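Local coordinates for protein putative phosphomethylpyrimidine kinase (Bacteroides thetaiotaomicron, PDB 3MBH) that probably phosphorylates pyridoxal with ATP, as a pyridoxal kinase of the ribokinase clan, and binds pyridoxal, at residues A[213-227]-A[248-260]. Residues are numbered along the deposited sequence; the frame is centred on the assembly and turned at random.
Sequences CPYLPAHYPGTGDTF and ATQFILQGIRATF. With PXL (3-hydroxy-5-(hydroxymethyl)-2-methylisonicotinaldehyde), chain G.
Y215 lays its ring across the side of helix 248-257 and meets T249, I252, L253 and I256 on successive turns. I252 sends CG2 over one ring face, a CH-pi contact 3.9 Å from the ring centroid; I256 CD1 comes to 3.4 Å from Y215 CD1, L253 CD1 lies 4.0 Å from Y215 CD2, and T249 offers its methyl CG2 to the phenol oxygen. A chi1 of 67° sets CG between the backbone N and carbonyl carbon, turning the ring toward the helix. A serine here would probably open a gap beside I252 and I256 and leave the leucine methyl of L253 without its aromatic neighbour. The same branch of I256 serves Y220, CG1 lying over its ring face 4.1 Å from the centroid, while the other methyl, CG2, meets the phenol end. A phenol suits this place because its hydroxyl still reaches water 1, 2.7 Å from Y220 OH, and the same water donates to T259 OG1. T259 OG1 donates to I256 O, which also receives T259 N. T223 N bonds to Y220 O, closing the type II turn that leads into helix 223-227. There F227 CB and, in the modelled conformer, T223 CG2 touch I252 CD1, and T226 CG2 meets the edge of F251 at 3.6 Å. G222, with positive phi, is the N-cap; G222-T223-G224-D225 form the GTGD motif, consistent with the anion hole of ribokinase-like kinases, and D225 accepts a hydrogen bond from pyridoxal OP4. Segments 223-227 and 248-257 run at 137°, their axes 9.9 Å apart at closest. V198 of strand 195-202 adjoins F227 and T249, helix 24-33 borders T226 and F251, and M285 of the second subunit packs on L253.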
# COMPACT_ATOMS: atom_id res chain seq x y z
N CYS A 213 5.43 21.89 16.40
CA CYS A 213 5.04 20.51 16.60
C CYS A 213 5.00 20.15 18.05
O CYS A 213 5.72 20.74 18.87
CB CYS A 213 6.03 19.62 15.89
SG CYS A 213 6.06 19.98 14.12
N PRO A 214 4.16 19.16 18.38
CA PRO A 214 4.04 18.80 19.78
C PRO A 214 4.98 17.65 20.10
O PRO A 214 4.54 16.50 20.31
CB PRO A 214 2.58 18.41 19.91
CG PRO A 214 2.27 17.77 18.56
CD PRO A 214 3.15 18.45 17.57
N TYR A 215 6.26 17.96 20.06
CA TYR A 215 7.27 17.03 20.51
C TYR A 215 8.51 17.79 20.88
O TYR A 215 8.70 18.96 20.50
CB TYR A 215 7.56 15.92 19.50
CG TYR A 215 8.21 16.35 18.19
CD1 TYR A 215 9.58 16.54 18.10
CD2 TYR A 215 7.46 16.53 17.03
CE1 TYR A 215 10.19 16.92 16.89
CE2 TYR A 215 8.07 16.90 15.80
CZ TYR A 215 9.44 17.10 15.75
OH TYR A 215 10.03 17.50 14.59
N LEU A 216 9.33 17.13 21.69
CA LEU A 216 10.56 17.70 22.20
C LEU A 216 11.72 16.82 21.69
O LEU A 216 12.04 15.79 22.30
CB LEU A 216 10.49 17.71 23.72
CG LEU A 216 9.37 18.59 24.30
CD1 LEU A 216 9.24 18.43 25.87
CD2 LEU A 216 9.56 20.10 23.91
N PRO A 217 12.37 17.23 20.58
CA PRO A 217 13.34 16.41 19.88
C PRO A 217 14.58 16.10 20.70
O PRO A 217 15.17 15.03 20.55
CB PRO A 217 13.73 17.25 18.65
CG PRO A 217 13.34 18.63 19.01
CD PRO A 217 12.16 18.51 19.90
N ALA A 218 14.90 17.01 21.60
CA ALA A 218 16.10 16.93 22.45
C ALA A 218 15.98 15.76 23.43
O ALA A 218 16.98 15.28 23.90
CB ALA A 218 16.28 18.22 23.22
N HIS A 219 14.77 15.33 23.76
CA HIS A 219 14.59 14.13 24.59
C HIS A 219 15.02 12.83 23.89
O HIS A 219 15.17 11.81 24.56
CB HIS A 219 13.13 13.99 24.99
CG HIS A 219 12.68 15.02 25.97
ND1 HIS A 219 11.49 14.92 26.65
CD2 HIS A 219 13.27 16.16 26.40
CE1 HIS A 219 11.36 15.96 27.46
NE2 HIS A 219 12.43 16.73 27.32
N TYR A 220 15.19 12.85 22.56
CA TYR A 220 15.52 11.62 21.79
C TYR A 220 16.75 11.85 20.90
O TYR A 220 16.62 12.38 19.79
CB TYR A 220 14.35 11.15 20.91
CG TYR A 220 13.07 11.00 21.68
CD1 TYR A 220 12.75 9.83 22.28
CD2 TYR A 220 12.19 12.06 21.79
CE1 TYR A 220 11.56 9.71 23.03
CE2 TYR A 220 11.08 11.95 22.50
CZ TYR A 220 10.75 10.77 23.10
OH TYR A 220 9.59 10.73 23.81
N PRO A 221 17.93 11.39 21.36
CA PRO A 221 19.16 11.56 20.66
C PRO A 221 19.03 11.03 19.25
O PRO A 221 18.35 10.01 19.04
CB PRO A 221 20.13 10.70 21.46
CG PRO A 221 19.58 10.81 22.85
CD PRO A 221 18.13 10.57 22.57
N GLY A 222 19.61 11.78 18.31
CA GLY A 222 19.63 11.45 16.91
C GLY A 222 18.44 11.94 16.13
O GLY A 222 18.32 11.64 14.95
N THR A 223 17.54 12.70 16.76
CA THR A 223 16.39 13.21 16.01
C THR A 223 16.80 14.23 14.94
O THR A 223 16.11 14.39 13.94
CB THR A 223 15.38 13.83 16.95
OG1 THR A 223 14.83 12.81 17.80
CG2 THR A 223 14.27 14.52 16.16
N GLY A 224 17.93 14.92 15.15
CA GLY A 224 18.49 15.78 14.10
C GLY A 224 18.96 15.00 12.87
O GLY A 224 18.84 15.47 11.75
N ASP A 225 19.48 13.79 13.08
CA ASP A 225 19.85 12.94 12.01
C ASP A 225 18.62 12.42 11.26
O ASP A 225 18.62 12.36 10.03
CB ASP A 225 20.74 11.78 12.48
CG ASP A 225 22.02 12.26 13.17
OD1 ASP A 225 22.70 13.20 12.67
OD2 ASP A 225 22.31 11.68 14.24
N THR A 226 17.56 12.10 11.98
CA THR A 226 16.32 11.67 11.32
C THR A 226 15.73 12.84 10.55
O THR A 226 15.36 12.70 9.38
CB THR A 226 15.28 11.18 12.34
OG1 THR A 226 15.77 10.00 12.94
CG2 THR A 226 13.93 10.89 11.67
N PHE A 227 15.66 13.99 11.19
CA PHE A 227 15.18 15.20 10.55
C PHE A 227 15.91 15.55 9.22
O PHE A 227 15.29 15.78 8.19
CB PHE A 227 15.27 16.41 11.50
CG PHE A 227 14.80 17.70 10.89
CD1 PHE A 227 13.47 18.04 10.93
CD2 PHE A 227 15.69 18.56 10.26
CE1 PHE A 227 13.03 19.23 10.32
CE2 PHE A 227 15.25 19.76 9.65
CZ PHE A 227 13.94 20.09 9.69
N ALA A 248 9.41 15.81 7.33
CA ALA A 248 10.41 15.54 8.40
C ALA A 248 9.78 15.61 9.79
O ALA A 248 9.92 14.69 10.58
CB ALA A 248 11.62 16.44 8.31
N THR A 249 9.00 16.65 10.06
CA THR A 249 8.41 16.81 11.38
C THR A 249 7.33 15.75 11.67
O THR A 249 7.24 15.24 12.79
CB THR A 249 7.90 18.26 11.59
OG1 THR A 249 7.03 18.67 10.52
CG2 THR A 249 9.14 19.25 11.69
N GLN A 250 6.51 15.40 10.67
CA GLN A 250 5.47 14.41 10.87
C GLN A 250 6.04 13.02 11.09
O GLN A 250 5.54 12.29 11.92
CB GLN A 250 4.44 14.49 9.74
CG GLN A 250 3.68 15.85 9.92
CD GLN A 250 2.61 16.10 8.90
OE1 GLN A 250 1.91 15.15 8.50
NE2 GLN A 250 2.48 17.36 8.44
N PHE A 251 7.12 12.70 10.40
CA PHE A 251 7.79 11.41 10.55
C PHE A 251 8.33 11.29 11.95
O PHE A 251 8.09 10.30 12.60
CB PHE A 251 8.92 11.24 9.54
CG PHE A 251 9.58 9.91 9.57
CD1 PHE A 251 8.89 8.77 9.15
CD2 PHE A 251 10.89 9.77 10.01
CE1 PHE A 251 9.52 7.51 9.17
CE2 PHE A 251 11.52 8.56 10.00
CZ PHE A 251 10.83 7.41 9.59
N ILE A 252 9.00 12.32 12.42
CA ILE A 252 9.55 12.33 13.77
C ILE A 252 8.45 12.25 14.84
O ILE A 252 8.63 11.55 15.82
CB ILE A 252 10.43 13.60 14.04
CG1 ILE A 252 11.69 13.53 13.19
CG2 ILE A 252 10.79 13.71 15.54
CD1 ILE A 252 12.39 14.89 13.07
N LEU A 253 7.35 12.95 14.64
CA LEU A 253 6.24 12.89 15.59
C LEU A 253 5.72 11.48 15.74
O LEU A 253 5.50 11.02 16.84
CB LEU A 253 5.08 13.83 15.19
CG LEU A 253 3.86 13.91 16.11
CD1 LEU A 253 4.26 14.21 17.58
CD2 LEU A 253 2.86 15.01 15.57
N GLN A 254 5.58 10.80 14.62
CA GLN A 254 5.14 9.41 14.58
C GLN A 254 6.10 8.50 15.28
O GLN A 254 5.68 7.66 16.04
CB GLN A 254 4.95 8.94 13.14
CG GLN A 254 3.86 9.62 12.49
CD GLN A 254 3.65 9.11 11.13
OE1 GLN A 254 2.88 8.16 10.96
NE2 GLN A 254 4.38 9.67 10.14
N GLY A 255 7.39 8.71 15.02
CA GLY A 255 8.46 7.99 15.72
C GLY A 255 8.50 8.20 17.23
O GLY A 255 8.85 7.30 17.97
N ILE A 256 8.16 9.39 17.68
CA ILE A 256 8.09 9.69 19.12
C ILE A 256 6.83 9.06 19.75
O ILE A 256 6.94 8.37 20.77
CB ILE A 256 8.21 11.20 19.38
CG1 ILE A 256 9.65 11.67 19.07
CG2 ILE A 256 7.80 11.59 20.88
CD1 ILE A 256 9.84 13.22 18.98
N ARG A 257 5.68 9.30 19.11
CA ARG A 257 4.37 8.73 19.48
C ARG A 257 4.36 7.20 19.62
O ARG A 257 3.54 6.63 20.33
CB ARG A 257 3.33 9.10 18.41
CG ARG A 257 2.53 10.37 18.67
CD ARG A 257 2.05 11.05 17.40
NE ARG A 257 0.76 10.55 16.92
CZ ARG A 257 -0.42 11.08 17.23
NH1 ARG A 257 -1.52 10.58 16.72
NH2 ARG A 257 -0.50 12.10 18.05
N ALA A 258 5.25 6.54 18.87
CA ALA A 258 5.38 5.08 18.88
C ALA A 258 6.06 4.61 20.18
O ALA A 258 5.89 3.47 20.56
CB ALA A 258 6.15 4.58 17.59
N THR A 259 6.80 5.47 20.88
CA THR A 259 7.44 5.10 22.16
C THR A 259 6.54 5.27 23.37
O THR A 259 6.96 4.96 24.50
CB THR A 259 8.71 5.96 22.45
OG1 THR A 259 8.34 7.29 22.83
CG2 THR A 259 9.66 5.94 21.30
N PHE A 260 5.32 5.76 23.19
CA PHE A 260 4.50 6.10 24.33
C PHE A 260 3.72 4.90 24.92
O PHE A 260 3.24 4.00 24.22
CB PHE A 260 3.45 7.17 24.03
CG PHE A 260 3.98 8.52 23.62
CD1 PHE A 260 5.30 8.94 23.83
CD2 PHE A 260 3.05 9.45 23.12
CE1 PHE A 260 5.69 10.17 23.48
CE2 PHE A 260 3.41 10.68 22.79
CZ PHE A 260 4.73 11.08 22.94
OP4 PXL G . 23.83 13.60 15.22
C5A PXL G . 23.77 13.27 16.60
C5 PXL G . 24.94 12.33 16.93
C6 PXL G . 25.67 11.62 16.01
N1 PXL G . 26.69 10.84 16.37
C2 PXL G . 27.11 10.60 17.63
C3 PXL G . 26.39 11.29 18.71
C4 PXL G . 25.28 12.20 18.32
C4A PXL G . 24.43 12.92 19.26
O4A PXL G . 24.54 12.51 20.38
O3 PXL G . 26.70 11.21 20.01
C2A PXL G . 28.26 9.63 17.81
O HOH W 1 9.22 8.40 25.10